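Local coordinates for protein probable translation initiation factor eIF-2B subunit beta (Schizosaccharomyces pombe, PDB 5B04) that acts as a component of the eIF2B complex, which catalyses exchange of GDP for GTP on the gamma subunit of translation initiation factor eIF2, at residues V37-M45 with E78-I88. Residues are numbered along the deposited sequence; the frame is centred on the assembly and turned at random.
Sequences VAVETALVM and EFSCGNIIRRI
Val37 sets its CG2 methyl over one face of the Glu78 carboxylate, 3.6 Å from OE2, while OE1 accepts a hydrogen bond from Gly33 N. A second flat group, the Val37 carbonyl, receives two donors of Thr41 from opposite faces of its plane: the backbone N, and OG1, 2.9 Å from Val37 O. Threonine suits this buried place: its hydroxyl, held beside the backbone N (chi1 -69°), finds an acceptor in its own helix, whereas CG2 stays turned to the neighbouring one. There Thr41 CG2 meets Ile84 CB and, at 3.9 Å, Ile85 CD1, and Thr41 OG1 lies 3.2 Å from Cys81 SG. With an alanine in place of Thr41, the Val37 carbonyl would lose its side-chain donor, and a gap would probably open beside Ile84 and Ile85. The pair belongs to the N-terminal helical bundle of the eIF2B alpha/beta/delta family; segments 37-45 and 79-88, on helices 34-51 and 79-102, run in similar directions, their axes 38° apart. Small Ala38 and Ala42 suit the 8.1 Å approach of these axes, since Ile84 can lay CG1 against one and CG2, 3.8 Å from Ala42 CB, against the other. Ser80 fits beside Val37 because its OG is satisfied by Pro34 O. Unbranched Met45, bent at chi2 and chi3, rests CB 3.6 Å from Ile88 CD1; its side chain crosses that of Ile85 at about a right angle, SD touching CD1.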
ATOM      1  N   VAL C  37       4.083  37.105   0.934  1.00 62.83           N
ATOM      2  CA  VAL C  37       3.167  37.820   0.053  1.00 53.40           C
ATOM      3  C   VAL C  37       1.868  38.169   0.777  1.00 64.17           C
ATOM      4  O   VAL C  37       1.365  39.287   0.660  1.00 70.52           O
ATOM      5  CB  VAL C  37       2.852  36.996  -1.214  1.00 53.27           C
ATOM      6  CG1 VAL C  37       1.658  37.571  -1.948  1.00 41.22           C
ATOM      7  CG2 VAL C  37       4.065  36.946  -2.130  1.00 58.23           C
ATOM      8  N   ALA C  38       1.341  37.213   1.537  1.00 73.55           N
ATOM      9  CA  ALA C  38       0.092  37.409   2.268  1.00 73.98           C
ATOM     10  C   ALA C  38       0.192  38.556   3.270  1.00 73.72           C
ATOM     11  O   ALA C  38      -0.682  39.421   3.324  1.00 75.43           O
ATOM     12  CB  ALA C  38      -0.311  36.126   2.979  1.00 60.71           C
ATOM     13  N   VAL C  39       1.264  38.557   4.056  1.00 66.03           N
ATOM     14  CA  VAL C  39       1.466  39.582   5.075  1.00 60.50           C
ATOM     15  C   VAL C  39       1.628  40.966   4.457  1.00 66.04           C
ATOM     16  O   VAL C  39       0.934  41.909   4.839  1.00 69.39           O
ATOM     17  CB  VAL C  39       2.698  39.273   5.947  1.00 66.53           C
ATOM     18  CG1 VAL C  39       2.971  40.420   6.906  1.00 62.16           C
ATOM     19  CG2 VAL C  39       2.495  37.971   6.708  1.00 55.38           C
ATOM     20  N   GLU C  40       2.541  41.080   3.496  1.00 79.61           N
ATOM     21  CA  GLU C  40       2.820  42.356   2.842  1.00 81.63           C
ATOM     22  C   GLU C  40       1.597  42.919   2.125  1.00 67.50           C
ATOM     23  O   GLU C  40       1.377  44.130   2.122  1.00 78.77           O
ATOM     24  CB  GLU C  40       3.980  42.208   1.856  1.00 74.46           C
ATOM     25  CG  GLU C  40       5.352  42.216   2.513  1.00 92.04           C
ATOM     26  CD  GLU C  40       5.687  43.556   3.139  1.00100.66           C
ATOM     27  OE1 GLU C  40       5.533  44.589   2.454  1.00 96.26           O
ATOM     28  OE2 GLU C  40       6.100  43.578   4.319  1.00115.74           O
ATOM     29  N   THR C  41       0.806  42.039   1.520  1.00 65.16           N
ATOM     30  CA  THR C  41      -0.426  42.454   0.857  1.00 69.67           C
ATOM     31  C   THR C  41      -1.403  43.043   1.869  1.00 72.39           C
ATOM     32  O   THR C  41      -1.988  44.103   1.638  1.00 71.12           O
ATOM     33  CB  THR C  41      -1.097  41.279   0.118  1.00 63.39           C
ATOM     34  OG1 THR C  41      -0.295  40.902  -1.009  1.00 52.30           O
ATOM     35  CG2 THR C  41      -2.484  41.669  -0.368  1.00 55.06           C
ATOM     36  N   ALA C  42      -1.562  42.357   2.996  1.00 74.61           N
ATOM     37  CA  ALA C  42      -2.469  42.803   4.049  1.00 74.92           C
ATOM     38  C   ALA C  42      -2.026  44.139   4.637  1.00 80.49           C
ATOM     39  O   ALA C  42      -2.855  44.997   4.941  1.00 87.12           O
ATOM     40  CB  ALA C  42      -2.566  41.750   5.140  1.00 64.79           C
ATOM     41  N   LEU C  43      -0.718  44.310   4.794  1.00 75.31           N
ATOM     42  CA  LEU C  43      -0.161  45.552   5.323  1.00 75.75           C
ATOM     43  C   LEU C  43      -0.387  46.717   4.364  1.00 79.47           C
ATOM     44  O   LEU C  43      -0.778  47.807   4.781  1.00 92.18           O
ATOM     45  CB  LEU C  43       1.333  45.396   5.606  1.00 68.27           C
ATOM     46  CG  LEU C  43       1.720  44.508   6.789  1.00 75.17           C
ATOM     47  CD1 LEU C  43       3.229  44.345   6.861  1.00 75.71           C
ATOM     48  CD2 LEU C  43       1.180  45.089   8.084  1.00 69.68           C
ATOM     49  N   VAL C  44      -0.127  46.480   3.081  1.00 69.95           N
ATOM     50  CA  VAL C  44      -0.337  47.493   2.055  1.00 68.27           C
ATOM     51  C   VAL C  44      -1.807  47.893   1.997  1.00 71.37           C
ATOM     52  O   VAL C  44      -2.134  49.076   1.906  1.00 87.21           O
ATOM     53  CB  VAL C  44       0.131  46.998   0.669  1.00 71.27           C
ATOM     54  CG1 VAL C  44      -0.434  47.871  -0.441  1.00 70.92           C
ATOM     55  CG2 VAL C  44       1.651  46.966   0.606  1.00 77.98           C
ATOM     56  N   MET C  45      -2.689  46.901   2.072  1.00 71.48           N
ATOM     57  CA  MET C  45      -4.125  47.154   2.077  1.00 81.20           C
ATOM     58  C   MET C  45      -4.546  47.982   3.284  1.00 85.80           C
ATOM     59  O   MET C  45      -5.507  48.745   3.215  1.00 87.64           O
ATOM     60  CB  MET C  45      -4.904  45.839   2.055  1.00 72.31           C
ATOM     61  CG  MET C  45      -4.920  45.134   0.708  1.00 71.09           C
ATOM     62  SD  MET C  45      -5.491  46.188  -0.639  1.00 83.07           S
ATOM     63  CE  MET C  45      -3.933  46.646  -1.394  1.00 70.59           C
ATOM     64  N   GLU C  78       1.225  33.929  -7.211  1.00 56.31           N
ATOM     65  CA  GLU C  78       1.275  34.081  -5.762  1.00 62.49           C
ATOM     66  C   GLU C  78      -0.140  34.319  -5.248  1.00 51.84           C
ATOM     67  O   GLU C  78      -0.490  35.425  -4.838  1.00 58.34           O
ATOM     68  CB  GLU C  78       2.204  35.229  -5.360  1.00 58.06           C
ATOM     69  CG  GLU C  78       3.659  35.023  -5.761  1.00 57.66           C
ATOM     70  CD  GLU C  78       4.425  34.148  -4.784  1.00 67.58           C
ATOM     71  OE1 GLU C  78       5.608  33.853  -5.051  1.00 64.49           O
ATOM     72  OE2 GLU C  78       3.846  33.761  -3.746  1.00 70.79           O
ATOM     73  N   PHE C  79      -0.942  33.260  -5.276  1.00 58.62           N
ATOM     74  CA  PHE C  79      -2.381  33.342  -5.031  1.00 56.02           C
ATOM     75  C   PHE C  79      -2.743  33.838  -3.634  1.00 58.69           C
ATOM     76  O   PHE C  79      -3.880  34.248  -3.397  1.00 62.33           O
ATOM     77  CB  PHE C  79      -3.024  31.974  -5.267  1.00 59.61           C
ATOM     78  CG  PHE C  79      -2.685  31.366  -6.597  1.00 46.73           C
ATOM     79  CD1 PHE C  79      -1.571  30.556  -6.740  1.00 52.73           C
ATOM     80  CD2 PHE C  79      -3.479  31.607  -7.705  1.00 47.84           C
ATOM     81  CE1 PHE C  79      -1.255  29.996  -7.963  1.00 56.86           C
ATOM     82  CE2 PHE C  79      -3.170  31.049  -8.931  1.00 46.44           C
ATOM     83  CZ  PHE C  79      -2.057  30.243  -9.060  1.00 53.07           C
ATOM     84  N   SER C  80      -1.784  33.794  -2.715  1.00 52.04           N
ATOM     85  CA  SER C  80      -2.010  34.266  -1.353  1.00 63.63           C
ATOM     86  C   SER C  80      -2.355  35.754  -1.336  1.00 71.89           C
ATOM     87  O   SER C  80      -3.094  36.217  -0.468  1.00 80.54           O
ATOM     88  CB  SER C  80      -0.784  33.994  -0.481  1.00 52.94           C
ATOM     89  OG  SER C  80       0.392  34.511  -1.078  1.00 63.17           O
ATOM     90  N   CYS C  81      -1.817  36.492  -2.303  1.00 56.14           N
ATOM     91  CA  CYS C  81      -2.123  37.911  -2.451  1.00 55.62           C
ATOM     92  C   CYS C  81      -3.609  38.122  -2.707  1.00 59.66           C
ATOM     93  O   CYS C  81      -4.283  38.830  -1.959  1.00 67.64           O
ATOM     94  CB  CYS C  81      -1.308  38.524  -3.593  1.00 67.74           C
ATOM     95  SG  CYS C  81      -1.620  40.283  -3.878  1.00 58.22           S
ATOM     96  N   GLY C  82      -4.109  37.501  -3.771  1.00 42.62           N
ATOM     97  CA  GLY C  82      -5.506  37.617  -4.146  1.00 45.77           C
ATOM     98  C   GLY C  82      -6.448  37.131  -3.062  1.00 60.73           C
ATOM     99  O   GLY C  82      -7.549  37.656  -2.908  1.00 61.67           O
ATOM    100  N   ASN C  83      -6.013  36.125  -2.309  1.00 62.05           N
ATOM    101  CA  ASN C  83      -6.814  35.582  -1.219  1.00 58.06           C
ATOM    102  C   ASN C  83      -7.040  36.609  -0.117  1.00 68.21           C
ATOM    103  O   ASN C  83      -8.150  36.744   0.398  1.00 70.37           O
ATOM    104  CB  ASN C  83      -6.155  34.331  -0.641  1.00 73.11           C
ATOM    105  CG  ASN C  83      -6.157  33.168  -1.614  1.00 69.61           C
ATOM    106  OD1 ASN C  83      -6.918  33.157  -2.582  1.00 68.28           O
ATOM    107  ND2 ASN C  83      -5.307  32.180  -1.359  1.00 53.59           N
ATOM    108  N   ILE C  84      -5.981  37.328   0.241  1.00 73.56           N
ATOM    109  CA  ILE C  84      -6.072  38.384   1.243  1.00 68.08           C
ATOM    110  C   ILE C  84      -7.028  39.477   0.774  1.00 68.54           C
ATOM    111  O   ILE C  84      -7.828  39.992   1.557  1.00 68.78           O
ATOM    112  CB  ILE C  84      -4.688  38.994   1.549  1.00 62.37           C
ATOM    113  CG1 ILE C  84      -3.769  37.941   2.168  1.00 61.86           C
ATOM    114  CG2 ILE C  84      -4.816  40.188   2.481  1.00 63.46           C
ATOM    115  CD1 ILE C  84      -4.339  37.288   3.409  1.00 68.08           C
ATOM    116  N   ILE C  85      -6.948  39.814  -0.510  1.00 60.82           N
ATOM    117  CA  ILE C  85      -7.844  40.799  -1.105  1.00 58.17           C
ATOM    118  C   ILE C  85      -9.299  40.368  -0.959  1.00 66.81           C
ATOM    119  O   ILE C  85     -10.152  41.159  -0.557  1.00 71.92           O
ATOM    120  CB  ILE C  85      -7.532  41.021  -2.601  1.00 60.87           C
ATOM    121  CG1 ILE C  85      -6.072  41.435  -2.794  1.00 48.91           C
ATOM    122  CG2 ILE C  85      -8.468  42.064  -3.195  1.00 53.25           C
ATOM    123  CD1 ILE C  85      -5.722  42.758  -2.152  1.00 53.19           C
ATOM    124  N   ARG C  86      -9.571  39.106  -1.280  1.00 64.64           N
ATOM    125  CA  ARG C  86     -10.926  38.567  -1.217  1.00 58.09           C
ATOM    126  C   ARG C  86     -11.465  38.550   0.210  1.00 68.88           C
ATOM    127  O   ARG C  86     -12.664  38.729   0.429  1.00 71.72           O
ATOM    128  CB  ARG C  86     -10.968  37.156  -1.807  1.00 63.90           C
ATOM    129  CG  ARG C  86     -10.662  37.092  -3.293  1.00 60.26           C
ATOM    130  CD  ARG C  86     -10.704  35.660  -3.802  1.00 56.15           C
ATOM    131  NE  ARG C  86     -10.364  35.570  -5.218  1.00 58.90           N
ATOM    132  CZ  ARG C  86      -9.147  35.300  -5.679  1.00 65.07           C
ATOM    133  NH1 ARG C  86      -8.146  35.092  -4.834  1.00 60.86           N
ATOM    134  NH2 ARG C  86      -8.928  35.238  -6.986  1.00 56.22           N
ATOM    135  N   ARG C  87     -10.581  38.327   1.176  1.00 71.36           N
ATOM    136  CA  ARG C  87     -10.975  38.326   2.581  1.00 70.37           C
ATOM    137  C   ARG C  87     -11.427  39.712   3.019  1.00 78.23           C
ATOM    138  O   ARG C  87     -12.475  39.867   3.646  1.00 88.67           O
ATOM    139  CB  ARG C  87      -9.826  37.851   3.472  1.00 72.18           C
ATOM    140  CG  ARG C  87      -9.474  36.382   3.317  1.00 83.54           C
ATOM    141  CD  ARG C  87      -8.851  35.845   4.593  1.00 96.90           C
ATOM    142  NE  ARG C  87      -9.790  35.902   5.710  1.00 83.99           N
ATOM    143  CZ  ARG C  87      -9.491  35.556   6.958  1.00 96.73           C
ATOM    144  NH1 ARG C  87      -8.272  35.129   7.257  1.00 98.04           N
ATOM    145  NH2 ARG C  87     -10.412  35.641   7.908  1.00103.25           N
ATOM    146  N   ILE C  88     -10.626  40.717   2.681  1.00 74.49           N
ATOM    147  CA  ILE C  88     -10.913  42.096   3.052  1.00 68.54           C
ATOM    148  C   ILE C  88     -12.186  42.596   2.374  1.00 74.07           C
ATOM    149  O   ILE C  88     -12.953  43.358   2.962  1.00 80.65           O
ATOM    150  CB  ILE C  88      -9.731  43.020   2.699  1.00 65.01           C
ATOM    151  CG1 ILE C  88      -8.460  42.525   3.389  1.00 61.56           C
ATOM    152  CG2 ILE C  88     -10.024  44.456   3.101  1.00 66.80           C
ATOM    153  CD1 ILE C  88      -7.224  43.306   3.027  1.00 67.58           C
TER